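Local structure of conserved hypothetical protein (Archaeoglobus fulgidus, 1I0R) at residues 94-99 / 104-109; 13-18 / 73-78; 33-38 / 128-133. The protein reduces siderophore-bound ferric iron to the ferrous state with NADH or NADPH as electron donor, and works as a flavin-binding homodimer. One frame throughout, in Å; residues are numbered along the deposited sequence.

In the fold
All three contacts belong to one flavin reductase-like domain built on a six-stranded antiparallel barrel. Interaction 2 sets helix 73-78 against barrel strand 14-20, interaction 1 is the small hairpin of strands 95-97 and 103-105, and interaction 3 spans barrel strands 23-37 and 126-138. Along the chain interaction 2 closes before interaction 1 opens, interaction 1 nests within the loop closed by interaction 3, and interactions 2 and 3 interleave. Interactions 1 and 2 have centres 12 Å apart and touch, V105 CG1 lying 3.8 Å from I15 CD1; interaction 3 is centred 20 to 21 Å from both. Strand 14-20 meets hairpin and helix; interaction 3 lies at the subunit boundary, which interaction 2 reaches through Y14.

Interaction 1 of 3, residues 94-99 / 104-109; sequences EYKTGK and LVTQHA
The side-chain amide of Q107 takes up E94 within its own plane: E94 N lies in the carbonyl plane of Q107 OE1, 2.9 Å from it. The peptide carbonyl of E94 is approached differently, gripped by two N-H groups, T106 N at 3.0 Å and Q107 N at 3.3 Å, which reach E94 O from the same face of its plane, tilted nearly 30° out of it. The Y95 ring leads away from the partner strand, with its CB 4.3 Å from V105 CG2. CG of Q107 stands opposite its backbone N (chi1 -158°), and the extended chain carries OE1 out to E94. With an alanine in place of Q107, E94 N would probably be left without this acceptor, and the two backbone bonds would remain to hold the turn. The motif is an antiparallel beta hairpin, left at T106 by a type II turn. K96 and L104 form its hydrogen-bonded pair, with L104 N 2.7 Å from K96 O and K96 N 3.1 Å from L104 O; Y95 and V105 are a non-hydrogen-bonded pair. L104 CD1 rests 3.9 Å from G98 N, and K96 NZ forms a salt bridge with E137.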
loop_
_atom_site.group_PDB
_atom_site.type_symbol
_atom_site.label_atom_id
_atom_site.label_comp_id
_atom_site.label_asym_id
_atom_site.label_seq_id
_atom_site.Cartn_x
_atom_site.Cartn_y
_atom_site.Cartn_z
ATOM N N GLU B 94 -24.350 8.278 4.975
ATOM C CA GLU B 94 -23.915 9.443 5.727
ATOM C C GLU B 94 -22.613 9.983 5.153
ATOM O O GLU B 94 -21.622 9.259 5.063
ATOM C CB GLU B 94 -23.698 9.089 7.193
ATOM C CG GLU B 94 -22.928 10.171 7.953
ATOM C CD GLU B 94 -22.614 9.803 9.399
ATOM O OE1 GLU B 94 -23.445 10.131 10.283
ATOM O OE2 GLU B 94 -21.544 9.186 9.653
ATOM N N TYR B 95 -22.614 11.258 4.779
ATOM C CA TYR B 95 -21.424 11.907 4.220
ATOM C C TYR B 95 -21.517 13.415 4.399
ATOM O O TYR B 95 -22.559 13.942 4.807
ATOM C CB TYR B 95 -21.276 11.575 2.723
ATOM C CG TYR B 95 -22.225 12.327 1.802
ATOM C CD1 TYR B 95 -21.855 13.548 1.247
ATOM C CD2 TYR B 95 -23.494 11.821 1.501
ATOM C CE1 TYR B 95 -22.720 14.258 0.412
ATOM C CE2 TYR B 95 -24.376 12.527 0.662
ATOM C CZ TYR B 95 -23.977 13.743 0.127
ATOM O OH TYR B 95 -24.830 14.473 -0.678
ATOM N N LYS B 96 -20.426 14.105 4.093
ATOM C CA LYS B 96 -20.382 15.554 4.184
ATOM C C LYS B 96 -19.512 16.037 3.038
ATOM O O LYS B 96 -18.840 15.236 2.375
ATOM C CB LYS B 96 -19.800 15.998 5.536
ATOM C CG LYS B 96 -18.373 15.556 5.785
ATOM C CD LYS B 96 -17.952 15.907 7.190
ATOM C CE LYS B 96 -16.483 15.617 7.422
ATOM N NZ LYS B 96 -16.089 15.959 8.826
ATOM N N THR B 97 -19.525 17.329 2.774
ATOM C CA THR B 97 -18.711 17.837 1.683
ATOM C C THR B 97 -17.571 18.726 2.162
ATOM O O THR B 97 -17.773 19.703 2.895
ATOM C CB THR B 97 -19.574 18.614 0.674
ATOM O OG1 THR B 97 -20.606 17.754 0.174
ATOM C CG2 THR B 97 -18.728 19.123 -0.480
ATOM N N GLY B 98 -16.355 18.378 1.732
ATOM C CA GLY B 98 -15.189 19.144 2.123
ATOM C C GLY B 98 -14.973 20.400 1.300
ATOM O O GLY B 98 -15.657 20.613 0.301
ATOM N N LYS B 99 -14.007 21.218 1.716
ATOM C CA LYS B 99 -13.688 22.455 1.004
ATOM C C LYS B 99 -13.308 22.198 -0.463
ATOM O O LYS B 99 -13.549 23.039 -1.329
ATOM C CB LYS B 99 -12.555 23.205 1.717
ATOM C CG LYS B 99 -12.947 23.785 3.065
ATOM C CD LYS B 99 -11.809 24.588 3.712
ATOM C CE LYS B 99 -12.300 25.234 5.007
ATOM N NZ LYS B 99 -11.231 25.962 5.763
ATOM N N LEU B 104 -17.181 13.341 1.376
ATOM C CA LEU B 104 -16.408 12.509 2.299
ATOM C C LEU B 104 -17.387 11.586 3.003
ATOM O O LEU B 104 -18.188 12.039 3.842
ATOM C CB LEU B 104 -15.684 13.384 3.327
ATOM C CG LEU B 104 -14.744 14.393 2.661
ATOM C CD1 LEU B 104 -14.417 15.546 3.622
ATOM C CD2 LEU B 104 -13.473 13.640 2.202
ATOM N N VAL B 105 -17.338 10.293 2.657
ATOM C CA VAL B 105 -18.240 9.319 3.268
ATOM C C VAL B 105 -17.786 8.963 4.680
ATOM O O VAL B 105 -16.686 8.433 4.878
ATOM C CB VAL B 105 -18.339 8.033 2.419
ATOM C CG1 VAL B 105 -19.215 7.001 3.118
ATOM C CG2 VAL B 105 -18.921 8.354 1.055
ATOM N N THR B 106 -18.636 9.244 5.667
ATOM C CA THR B 106 -18.297 8.982 7.059
ATOM C C THR B 106 -18.892 7.700 7.596
ATOM O O THR B 106 -18.429 7.173 8.616
ATOM C CB THR B 106 -18.729 10.152 7.961
ATOM O OG1 THR B 106 -20.108 10.446 7.704
ATOM C CG2 THR B 106 -17.909 11.404 7.647
ATOM N N GLN B 107 -19.903 7.186 6.902
ATOM C CA GLN B 107 -20.539 5.947 7.347
ATOM C C GLN B 107 -19.568 4.773 7.266
ATOM O O GLN B 107 -18.947 4.553 6.231
ATOM C CB GLN B 107 -21.769 5.639 6.508
ATOM C CG GLN B 107 -22.746 4.705 7.223
ATOM C CD GLN B 107 -24.040 4.536 6.450
ATOM O OE1 GLN B 107 -24.448 5.427 5.703
ATOM N NE2 GLN B 107 -24.692 3.385 6.626
ATOM N N HIS B 108 -19.463 4.032 8.366
ATOM C CA HIS B 108 -18.580 2.869 8.482
ATOM C C HIS B 108 -17.107 3.202 8.311
ATOM O O HIS B 108 -16.297 2.313 8.038
ATOM C CB HIS B 108 -18.978 1.794 7.471
ATOM C CG HIS B 108 -20.366 1.275 7.679
ATOM N ND1 HIS B 108 -20.758 0.668 8.853
ATOM C CD2 HIS B 108 -21.469 1.341 6.897
ATOM C CE1 HIS B 108 -22.049 0.386 8.787
ATOM N NE2 HIS B 108 -22.504 0.784 7.612
ATOM N N ALA B 109 -16.758 4.469 8.503
ATOM C CA ALA B 109 -15.373 4.893 8.342
ATOM C C ALA B 109 -14.666 5.153 9.647
ATOM O O ALA B 109 -15.186 5.850 10.527
ATOM C CB ALA B 109 -15.313 6.140 7.469
#

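Interaction 2 of 3, residues 13-18 / 73-78; sequences LYIVTS and MEFIGR
I15 and F75 supply the closer of two apolar touches between barrel strand 14-20 and helix 73-78: I15 CD1 comes to 3.8 Å from F75 CE2, meeting the ring obliquely, with the two side chains crossing at about a right angle. The isoleucine reaches across in an extended form. Its CG1 stands opposite the carbonyl carbon and CD1 lies anti to CA (chi2 -179°), so that the end of the chain, and not the CG2 branch, makes the contact. F75 does not set out straight at the strand, but with CG anti to the backbone N (chi1 -174°) its ring comes nearer and CE2 meets the isoleucine.

The second touch is methyl to methyl. L13 CD2 and I76 CD1 lie 4.1 Å apart at the ends of side chains that run at a slant to each other. In L13 it is the branch extending away from CA that reaches the helix, while I76 repeats the extended form of I15 from the other side. Such reach is needed because the nearest CA atoms, of I15 and I76, lie 8.3 Å apart.

The helix thus packs on the strand through its consecutive residues F75 and I76, which meet I15 and L13, alternate residues on one side of the strand. Around them, H108 meets the F75 ring edge-to-face, while I28 of the FMN site and Y150 of the NADP(+) site touch both L13 and I76. Y14, between the two contributing strand residues, is instead hydrogen-bonded through OH to S10 N of the second subunit.

No hydrogen bond joins the two segments. Contact between four buried hydrocarbon side chains is all that links them directly, so that link probably rests on shape and the exclusion of water rather than on polar direction.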
loop_
_atom_site.group_PDB
_atom_site.type_symbol
_atom_site.label_atom_id
_atom_site.label_comp_id
_atom_site.label_asym_id
_atom_site.label_seq_id
_atom_site.Cartn_x
_atom_site.Cartn_y
_atom_site.Cartn_z
ATOM N N LEU B 13 -8.870 -1.554 2.861
ATOM C CA LEU B 13 -10.072 -1.488 1.994
ATOM C C LEU B 13 -10.662 -0.095 2.240
ATOM O O LEU B 13 -10.852 0.331 3.379
ATOM C CB LEU B 13 -11.097 -2.586 2.310
ATOM C CG LEU B 13 -11.988 -2.824 1.079
ATOM C CD1 LEU B 13 -11.152 -3.436 -0.082
ATOM C CD2 LEU B 13 -13.140 -3.761 1.452
ATOM N N TYR B 14 -10.938 0.605 1.143
ATOM C CA TYR B 14 -11.361 2.002 1.209
ATOM C C TYR B 14 -12.429 2.341 0.203
ATOM O O TYR B 14 -12.687 1.586 -0.729
ATOM C CB TYR B 14 -10.163 2.911 0.859
ATOM C CG TYR B 14 -8.831 2.524 1.490
ATOM C CD1 TYR B 14 -7.997 1.570 0.906
ATOM C CD2 TYR B 14 -8.448 3.085 2.692
ATOM C CE1 TYR B 14 -6.793 1.184 1.530
ATOM C CE2 TYR B 14 -7.264 2.713 3.320
ATOM C CZ TYR B 14 -6.444 1.762 2.737
ATOM O OH TYR B 14 -5.302 1.394 3.432
ATOM N N ILE B 15 -13.062 3.487 0.438
ATOM C CA ILE B 15 -13.975 4.039 -0.536
ATOM C C ILE B 15 -13.205 5.272 -1.001
ATOM O O ILE B 15 -12.747 6.077 -0.162
ATOM C CB ILE B 15 -15.298 4.578 0.049
ATOM C CG1 ILE B 15 -16.055 3.521 0.839
ATOM C CG2 ILE B 15 -16.160 5.096 -1.128
ATOM C CD1 ILE B 15 -17.395 4.073 1.409
ATOM N N VAL B 16 -13.025 5.420 -2.313
ATOM C CA VAL B 16 -12.352 6.605 -2.864
ATOM C C VAL B 16 -13.457 7.418 -3.550
ATOM O O VAL B 16 -14.201 6.885 -4.386
ATOM C CB VAL B 16 -11.237 6.233 -3.881
ATOM C CG1 VAL B 16 -10.632 7.495 -4.506
ATOM C CG2 VAL B 16 -10.123 5.430 -3.151
ATOM N N THR B 17 -13.562 8.703 -3.195
ATOM C CA THR B 17 -14.631 9.545 -3.741
ATOM C C THR B 17 -14.160 10.790 -4.474
ATOM O O THR B 17 -13.033 11.259 -4.293
ATOM C CB THR B 17 -15.574 9.999 -2.605
ATOM O OG1 THR B 17 -14.805 10.653 -1.585
ATOM C CG2 THR B 17 -16.308 8.813 -1.994
ATOM N N SER B 18 -15.030 11.334 -5.330
ATOM C CA SER B 18 -14.697 12.552 -6.044
ATOM C C SER B 18 -16.014 13.115 -6.542
ATOM O O SER B 18 -17.059 12.565 -6.237
ATOM C CB SER B 18 -13.758 12.281 -7.222
ATOM O OG SER B 18 -13.212 13.490 -7.701
ATOM N N MET B 73 -21.195 -6.221 4.069
ATOM C CA MET B 73 -20.852 -6.529 2.686
ATOM C C MET B 73 -21.755 -5.792 1.698
ATOM O O MET B 73 -21.334 -5.455 0.587
ATOM C CB MET B 73 -20.938 -8.039 2.433
ATOM C CG MET B 73 -19.907 -8.858 3.191
ATOM S SD MET B 73 -18.208 -8.503 2.651
ATOM C CE MET B 73 -18.052 -9.628 1.252
ATOM N N GLU B 74 -23.000 -5.545 2.095
ATOM C CA GLU B 74 -23.936 -4.850 1.218
ATOM C C GLU B 74 -23.486 -3.412 0.973
ATOM O O GLU B 74 -23.634 -2.883 -0.129
ATOM C CB GLU B 74 -25.354 -4.866 1.812
ATOM C CG GLU B 74 -25.425 -4.631 3.317
ATOM C CD GLU B 74 -25.457 -5.932 4.125
ATOM O OE1 GLU B 74 -24.559 -6.791 3.940
ATOM O OE2 GLU B 74 -26.390 -6.093 4.954
ATOM N N PHE B 75 -22.930 -2.794 2.008
ATOM C CA PHE B 75 -22.457 -1.416 1.915
ATOM C C PHE B 75 -21.273 -1.374 0.955
ATOM O O PHE B 75 -21.181 -0.500 0.100
ATOM C CB PHE B 75 -22.046 -0.922 3.306
ATOM C CG PHE B 75 -21.668 0.535 3.356
ATOM C CD1 PHE B 75 -22.644 1.528 3.411
ATOM C CD2 PHE B 75 -20.329 0.913 3.385
ATOM C CE1 PHE B 75 -22.295 2.872 3.500
ATOM C CE2 PHE B 75 -19.967 2.259 3.473
ATOM C CZ PHE B 75 -20.951 3.242 3.532
ATOM N N ILE B 76 -20.364 -2.331 1.097
ATOM C CA ILE B 76 -19.212 -2.388 0.209
ATOM C C ILE B 76 -19.741 -2.620 -1.203
ATOM O O ILE B 76 -19.229 -2.065 -2.178
ATOM C CB ILE B 76 -18.252 -3.525 0.642
ATOM C CG1 ILE B 76 -17.762 -3.238 2.063
ATOM C CG2 ILE B 76 -17.082 -3.631 -0.326
ATOM C CD1 ILE B 76 -16.953 -4.355 2.716
ATOM N N GLY B 77 -20.799 -3.417 -1.305
ATOM C CA GLY B 77 -21.387 -3.701 -2.604
ATOM C C GLY B 77 -21.917 -2.475 -3.339
ATOM O O GLY B 77 -21.827 -2.404 -4.569
ATOM N N ARG B 78 -22.460 -1.511 -2.600
ATOM C CA ARG B 78 -22.994 -0.291 -3.203
ATOM C C ARG B 78 -21.940 0.438 -4.010
ATOM O O ARG B 78 -22.231 1.011 -5.063
ATOM C CB ARG B 78 -23.498 0.678 -2.133
ATOM C CG ARG B 78 -24.563 0.120 -1.233
ATOM C CD ARG B 78 -24.978 1.153 -0.203
ATOM N NE ARG B 78 -25.530 2.342 -0.847
ATOM C CZ ARG B 78 -26.526 3.063 -0.347
ATOM N NH1 ARG B 78 -27.084 2.721 0.807
ATOM N NH2 ARG B 78 -26.974 4.118 -1.010
#

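Interaction 3 of 3, residues 33-38 / 128-133; sequences FQLTSK and LFVGEA
F33 overlaps the end of L128: CZ and CE2 of its ring lie 4.1 Å and 4.2 Å from L128 CD1, which meets the ring obliquely while the two side chains cross at about a right angle. F33 was modelled in two conformers, and this contact belongs to the one described. In it CG sits between the backbone N and the carbonyl carbon (chi1 53°), a placement that brings the far end of the ring over to strand 126-138 although the side chain does not set out directly toward it.

Two residues further along each strand a looser touch follows, L35 CD1 lying 4.3 Å from V130 CG2. The backbones stay well apart, the nearest CA atoms being those of L35 and V130 at 8.3 Å, because strand 40-47 runs between the two and bonds to both: F33 pairs with A43, L35 with Q41, and F129 with V44. The packing therefore bridges a middle strand, with L35 also resting on A43 and L128 on C45 of the FMN site.

Q34, with an extended chain, turns its amide to the backbone two residues on: NE2 donates to T36 O at 3.0 Å in a nearly straight bond (168°), above the carbonyl plane of T36.

In this conformer F33 stacks on F33 of the second subunit, and L128 packs on L128 of that chain. Side chains meeting over an intervening strand of a closed antiparallel barrel, beside FMN-binding residues at a subunit boundary, fit the dimeric FMN-binding barrel of the flavin reductase family.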
loop_
_atom_site.group_PDB
_atom_site.type_symbol
_atom_site.label_atom_id
_atom_site.label_comp_id
_atom_site.label_asym_id
_atom_site.label_seq_id
_atom_site.Cartn_x
_atom_site.Cartn_y
_atom_site.Cartn_z
ATOM N N PHE B 33 -2.206 4.523 -0.352
ATOM C CA PHE B 33 -1.037 4.524 0.507
ATOM C C PHE B 33 -0.425 5.898 0.661
ATOM O O PHE B 33 -0.470 6.720 -0.246
ATOM C CB PHE B 33 -0.002 3.489 0.011
ATOM C CG PHE B 33 0.389 3.607 -1.446
ATOM C CD1 PHE B 33 1.595 4.184 -1.799
ATOM C CD2 PHE B 33 -0.377 3.013 -2.444
ATOM C CE1 PHE B 33 2.049 4.159 -3.140
ATOM C CE2 PHE B 33 0.060 2.985 -3.776
ATOM C CZ PHE B 33 1.278 3.558 -4.121
ATOM N N GLN B 34 0.151 6.159 1.825
ATOM C CA GLN B 34 0.835 7.423 2.049
ATOM C C GLN B 34 2.217 7.329 1.387
ATOM O O GLN B 34 2.925 6.335 1.574
ATOM C CB GLN B 34 1.009 7.677 3.559
ATOM C CG GLN B 34 1.749 8.991 3.867
ATOM C CD GLN B 34 1.755 9.332 5.355
ATOM O OE1 GLN B 34 1.162 8.612 6.175
ATOM N NE2 GLN B 34 2.421 10.438 5.706
ATOM N N LEU B 35 2.613 8.366 0.659
ATOM C CA LEU B 35 3.929 8.347 -0.006
ATOM C C LEU B 35 5.002 9.116 0.730
ATOM O O LEU B 35 6.168 8.679 0.781
ATOM C CB LEU B 35 3.810 8.929 -1.413
ATOM C CG LEU B 35 2.886 8.145 -2.346
ATOM C CD1 LEU B 35 3.254 8.466 -3.781
ATOM C CD2 LEU B 35 3.091 6.658 -2.123
ATOM N N THR B 36 4.611 10.256 1.296
ATOM C CA THR B 36 5.552 11.157 1.969
ATOM C C THR B 36 4.933 11.782 3.221
ATOM O O THR B 36 3.706 11.764 3.392
ATOM C CB THR B 36 5.966 12.325 1.021
ATOM O OG1 THR B 36 4.828 13.148 0.734
ATOM C CG2 THR B 36 6.502 11.788 -0.325
ATOM N N SER B 37 5.776 12.356 4.076
ATOM C CA SER B 37 5.254 13.010 5.283
ATOM C C SER B 37 5.510 14.514 5.261
ATOM O O SER B 37 4.888 15.256 6.024
ATOM C CB SER B 37 5.876 12.402 6.533
ATOM O OG SER B 37 7.288 12.565 6.508
ATOM N N LYS B 38 6.395 14.965 4.374
ATOM C CA LYS B 38 6.737 16.385 4.266
ATOM C C LYS B 38 6.626 16.906 2.835
ATOM O O LYS B 38 7.602 16.895 2.086
ATOM C CB LYS B 38 8.169 16.632 4.770
ATOM C CG LYS B 38 8.334 16.431 6.272
ATOM C CD LYS B 38 9.739 16.811 6.758
ATOM C CE LYS B 38 9.842 16.715 8.288
ATOM N NZ LYS B 38 11.213 17.031 8.832
ATOM N N LEU B 128 -2.069 6.500 -11.262
ATOM C CA LEU B 128 -1.798 6.647 -9.843
ATOM C C LEU B 128 -1.882 8.160 -9.580
ATOM O O LEU B 128 -1.104 8.950 -10.131
ATOM C CB LEU B 128 -0.395 6.120 -9.493
ATOM C CG LEU B 128 -0.073 6.080 -7.994
ATOM C CD1 LEU B 128 -0.831 5.002 -7.306
ATOM C CD2 LEU B 128 1.391 5.830 -7.794
ATOM N N PHE B 129 -2.855 8.578 -8.768
ATOM C CA PHE B 129 -3.016 9.995 -8.468
ATOM C C PHE B 129 -2.296 10.300 -7.176
ATOM O O PHE B 129 -2.480 9.582 -6.205
ATOM C CB PHE B 129 -4.510 10.359 -8.295
ATOM C CG PHE B 129 -5.320 10.203 -9.551
ATOM C CD1 PHE B 129 -6.029 9.029 -9.799
ATOM C CD2 PHE B 129 -5.349 11.230 -10.490
ATOM C CE1 PHE B 129 -6.777 8.870 -10.989
ATOM C CE2 PHE B 129 -6.084 11.091 -11.680
ATOM C CZ PHE B 129 -6.795 9.916 -11.928
ATOM N N VAL B 130 -1.454 11.328 -7.179
ATOM C CA VAL B 130 -0.751 11.716 -5.967
ATOM C C VAL B 130 -1.443 12.959 -5.424
ATOM O O VAL B 130 -1.492 13.999 -6.081
ATOM C CB VAL B 130 0.718 12.047 -6.250
ATOM C CG1 VAL B 130 1.430 12.450 -4.930
ATOM C CG2 VAL B 130 1.408 10.807 -6.837
ATOM N N GLY B 131 -2.001 12.835 -4.230
ATOM C CA GLY B 131 -2.674 13.987 -3.657
ATOM C C GLY B 131 -2.032 14.531 -2.401
ATOM O O GLY B 131 -1.516 13.787 -1.562
ATOM N N GLU B 132 -2.072 15.847 -2.244
ATOM C CA GLU B 132 -1.540 16.443 -1.036
ATOM C C GLU B 132 -2.722 16.476 -0.064
ATOM O O GLU B 132 -3.783 16.982 -0.417
ATOM C CB GLU B 132 -1.031 17.854 -1.324
ATOM C CG GLU B 132 -0.272 18.438 -0.158
ATOM C CD GLU B 132 0.391 19.779 -0.475
ATOM O OE1 GLU B 132 1.072 19.902 -1.527
ATOM O OE2 GLU B 132 0.235 20.707 0.348
ATOM N N ALA B 133 -2.560 15.924 1.131
ATOM C CA ALA B 133 -3.649 15.900 2.114
ATOM C C ALA B 133 -3.973 17.313 2.594
ATOM O O ALA B 133 -3.078 18.065 2.984
ATOM C CB ALA B 133 -3.270 15.004 3.302
#